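Local atomic coordinates of arsenite methyltransferase (Chlamydomonas reinhardtii, PDB entry 5EVJ), a protein that probably transfers methyl groups from S-adenosylmethionine to trivalent arsenic, giving methylated arsenicals. Residues R272-L283 with N323-L333. The protein carries 15 engineered substitutions. Numbering follows the deposited sequence.
Sequences RLFKVPGQIEDL and NTASMVGESYL. Engineered in segment 323-333: Y332 (natural residue Trp).
N323 turns its CG beside its own backbone N (chi1 -79°), and with chi2 near zero (-2°) the amide lies against the E281 backbone and grips it twice. N323 OD1 accepts from E281 N at 2.8 Å, while N323 ND2 donates at 2.9 Å to E281 O, which lies almost in the plane of the N323 amide. With an alanine at N323 both bonds to the E281 backbone are gone, and the chain around E281 would probably be less firmly fixed against the helix. Bent at chi2 (-73°), Q279 brings its amide across the E330 carboxylate, and Q279 NE2 donates to E330 OE1 at 2.9 Å. S326 OG reaches the same oxygen from the opposite face at 2.7 Å, so two donors hold it. Between these polar grips, I280 CD1 packs on S326 CB at 3.7 Å. Farther along, M327 CB sits over the centre of the F274 ring in a CH-pi contact, 4.1 Å from its centroid, and M327 SD lies obliquely beside it as a Met-aromatic contact. L333 CD1 and the engineered Y332 also touch this ring. R272 and Y332 both reach E194 of strand 193-202. Thus the end of strand 266-274, in the methyltransferase sheet, and the loop after it pack against helix 322-329, whose T324 and V328 meet strand 310-313.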
# COMPACT_ATOMS: atom_id res chain seq x y z
N ARG A 272 -5.31 -0.62 0.76
CA ARG A 272 -4.84 -0.95 2.07
C ARG A 272 -5.22 -2.38 2.41
O ARG A 272 -6.41 -2.72 2.51
CB ARG A 272 -5.39 0.02 3.09
CG ARG A 272 -5.07 1.47 2.69
CD ARG A 272 -5.28 2.36 3.93
NE ARG A 272 -4.18 2.26 4.91
CZ ARG A 272 -3.84 3.21 5.80
NH1 ARG A 272 -4.54 4.33 5.91
NH2 ARG A 272 -2.76 3.04 6.61
N LEU A 273 -4.20 -3.22 2.63
CA LEU A 273 -4.40 -4.62 2.84
C LEU A 273 -3.79 -4.99 4.20
O LEU A 273 -2.56 -5.30 4.30
CB LEU A 273 -3.75 -5.38 1.72
CG LEU A 273 -4.51 -5.76 0.45
CD1 LEU A 273 -5.55 -4.74 -0.01
CD2 LEU A 273 -3.52 -6.10 -0.67
N PHE A 274 -4.64 -5.00 5.22
CA PHE A 274 -4.17 -5.22 6.55
C PHE A 274 -4.17 -6.64 6.83
O PHE A 274 -5.11 -7.37 6.37
CB PHE A 274 -5.08 -4.56 7.57
CG PHE A 274 -4.84 -3.10 7.68
CD1 PHE A 274 -3.89 -2.60 8.60
CD2 PHE A 274 -5.52 -2.21 6.85
CE1 PHE A 274 -3.65 -1.23 8.70
CE2 PHE A 274 -5.30 -0.85 6.96
CZ PHE A 274 -4.36 -0.32 7.89
N LYS A 275 -3.20 -7.02 7.69
CA LYS A 275 -3.11 -8.38 8.14
C LYS A 275 -3.37 -8.46 9.65
O LYS A 275 -2.58 -8.05 10.44
CB LYS A 275 -1.74 -8.97 7.74
CG LYS A 275 -1.46 -10.30 8.41
CD LYS A 275 -0.27 -11.05 7.82
CE LYS A 275 0.17 -12.31 8.66
NZ LYS A 275 1.42 -12.96 8.02
N VAL A 276 -4.47 -9.05 10.04
CA VAL A 276 -4.73 -9.18 11.49
C VAL A 276 -5.31 -10.55 11.69
O VAL A 276 -6.54 -10.74 11.72
CB VAL A 276 -5.65 -8.04 12.03
CG1 VAL A 276 -5.71 -8.14 13.53
CG2 VAL A 276 -5.15 -6.67 11.57
N PRO A 277 -4.44 -11.54 11.77
CA PRO A 277 -4.89 -12.94 11.66
C PRO A 277 -6.05 -13.27 12.56
O PRO A 277 -6.04 -12.97 13.74
CB PRO A 277 -3.62 -13.78 12.04
CG PRO A 277 -2.47 -12.87 11.59
CD PRO A 277 -2.97 -11.45 11.95
N GLY A 278 -7.05 -13.94 11.99
CA GLY A 278 -8.24 -14.39 12.75
C GLY A 278 -9.29 -13.29 12.92
O GLY A 278 -10.35 -13.60 13.42
N GLN A 279 -9.04 -12.06 12.47
CA GLN A 279 -9.92 -10.94 12.81
C GLN A 279 -10.67 -10.32 11.64
O GLN A 279 -11.70 -9.69 11.88
CB GLN A 279 -9.10 -9.80 13.47
CG GLN A 279 -8.39 -10.19 14.79
CD GLN A 279 -9.40 -10.35 15.94
OE1 GLN A 279 -9.90 -11.42 16.14
NE2 GLN A 279 -9.78 -9.25 16.62
N ILE A 280 -10.15 -10.43 10.41
CA ILE A 280 -10.65 -9.61 9.33
C ILE A 280 -11.73 -10.43 8.59
O ILE A 280 -11.47 -11.56 8.17
CB ILE A 280 -9.55 -9.12 8.34
CG1 ILE A 280 -8.40 -8.32 9.03
CG2 ILE A 280 -10.16 -8.24 7.27
CD1 ILE A 280 -8.89 -7.24 10.00
N GLU A 281 -12.96 -9.90 8.52
CA GLU A 281 -14.14 -10.72 8.05
C GLU A 281 -14.58 -10.17 6.75
O GLU A 281 -14.13 -9.09 6.36
CB GLU A 281 -15.28 -10.70 9.07
CG GLU A 281 -14.89 -11.40 10.36
CD GLU A 281 -15.97 -11.34 11.41
OE1 GLU A 281 -15.96 -10.41 12.22
OE2 GLU A 281 -16.78 -12.30 11.53
N ASP A 282 -15.39 -10.89 6.01
CA ASP A 282 -15.81 -10.37 4.71
C ASP A 282 -17.09 -9.60 4.78
O ASP A 282 -17.68 -9.36 3.77
CB ASP A 282 -15.96 -11.47 3.63
CG ASP A 282 -16.94 -12.61 4.04
OD1 ASP A 282 -17.72 -12.50 5.03
OD2 ASP A 282 -16.97 -13.67 3.31
N LEU A 283 -17.54 -9.22 5.96
CA LEU A 283 -18.59 -8.17 6.01
C LEU A 283 -18.21 -7.27 7.16
O LEU A 283 -17.47 -7.70 8.06
CB LEU A 283 -19.99 -8.76 6.28
CG LEU A 283 -20.65 -9.59 5.12
CD1 LEU A 283 -21.93 -10.25 5.65
CD2 LEU A 283 -20.97 -8.82 3.84
N ASN A 323 -13.82 -4.87 11.70
CA ASN A 323 -12.69 -4.78 10.78
C ASN A 323 -11.95 -3.52 11.00
O ASN A 323 -10.72 -3.52 11.20
CB ASN A 323 -13.11 -4.89 9.29
CG ASN A 323 -13.39 -6.33 8.84
OD1 ASN A 323 -13.24 -7.30 9.63
ND2 ASN A 323 -13.80 -6.48 7.58
N THR A 324 -12.69 -2.44 10.92
CA THR A 324 -12.15 -1.13 11.10
C THR A 324 -11.53 -1.04 12.51
O THR A 324 -10.45 -0.48 12.63
CB THR A 324 -13.29 -0.09 10.99
OG1 THR A 324 -13.72 -0.05 9.61
CG2 THR A 324 -12.74 1.29 11.41
N ALA A 325 -12.19 -1.58 13.54
CA ALA A 325 -11.58 -1.52 14.90
C ALA A 325 -10.20 -2.25 14.90
O ALA A 325 -9.27 -1.85 15.58
CB ALA A 325 -12.51 -2.10 15.98
N SER A 326 -10.10 -3.33 14.14
CA SER A 326 -8.86 -4.10 14.04
C SER A 326 -7.83 -3.27 13.29
O SER A 326 -6.64 -3.27 13.66
CB SER A 326 -9.10 -5.46 13.27
OG SER A 326 -9.80 -6.38 14.10
N MET A 327 -8.24 -2.64 12.19
CA MET A 327 -7.30 -1.91 11.39
C MET A 327 -6.61 -0.69 12.03
O MET A 327 -5.48 -0.29 11.61
CB MET A 327 -7.96 -1.44 10.09
CG MET A 327 -8.47 -2.62 9.23
SD MET A 327 -9.37 -2.17 7.71
CE MET A 327 -9.81 -3.81 7.09
N VAL A 328 -7.33 -0.02 12.96
CA VAL A 328 -6.82 1.17 13.60
C VAL A 328 -6.43 0.78 15.00
O VAL A 328 -5.57 1.40 15.58
CB VAL A 328 -7.84 2.35 13.63
CG1 VAL A 328 -8.30 2.63 12.20
CG2 VAL A 328 -9.00 2.09 14.62
N GLY A 329 -7.00 -0.29 15.55
CA GLY A 329 -6.61 -0.51 16.94
C GLY A 329 -5.87 -1.78 17.27
O GLY A 329 -5.75 -2.09 18.46
N GLU A 330 -5.47 -2.57 16.26
CA GLU A 330 -4.84 -3.90 16.52
C GLU A 330 -3.71 -4.02 15.54
O GLU A 330 -3.09 -5.02 15.49
CB GLU A 330 -5.82 -5.10 16.29
CG GLU A 330 -6.80 -5.45 17.45
CD GLU A 330 -8.14 -6.09 16.96
OE1 GLU A 330 -8.09 -7.00 16.12
OE2 GLU A 330 -9.28 -5.67 17.36
N SER A 331 -3.50 -2.99 14.75
CA SER A 331 -2.41 -2.91 13.81
C SER A 331 -1.28 -2.02 14.35
O SER A 331 -1.24 -1.65 15.53
CB SER A 331 -2.93 -2.24 12.55
OG SER A 331 -3.17 -0.82 12.79
N TYR A 332 -0.39 -1.64 13.44
CA TYR A 332 0.75 -0.80 13.80
C TYR A 332 0.27 0.59 14.10
O TYR A 332 1.04 1.40 14.62
CB TYR A 332 1.76 -0.73 12.66
CG TYR A 332 1.28 -0.03 11.41
CD1 TYR A 332 0.59 -0.73 10.39
CD2 TYR A 332 1.57 1.33 11.19
CE1 TYR A 332 0.21 -0.10 9.21
CE2 TYR A 332 1.19 1.93 10.06
CZ TYR A 332 0.48 1.22 9.07
OH TYR A 332 0.12 1.90 7.92
N LEU A 333 -0.98 0.89 13.76
CA LEU A 333 -1.50 2.24 13.94
C LEU A 333 -2.05 2.35 15.35
O LEU A 333 -2.39 3.43 15.75
CB LEU A 333 -2.65 2.53 12.99
CG LEU A 333 -2.42 2.62 11.50
CD1 LEU A 333 -3.74 2.52 10.70
CD2 LEU A 333 -1.62 3.90 11.17
O HOH W 1 -14.83 -8.17 11.88
O HOH W 2 -16.14 -6.32 10.30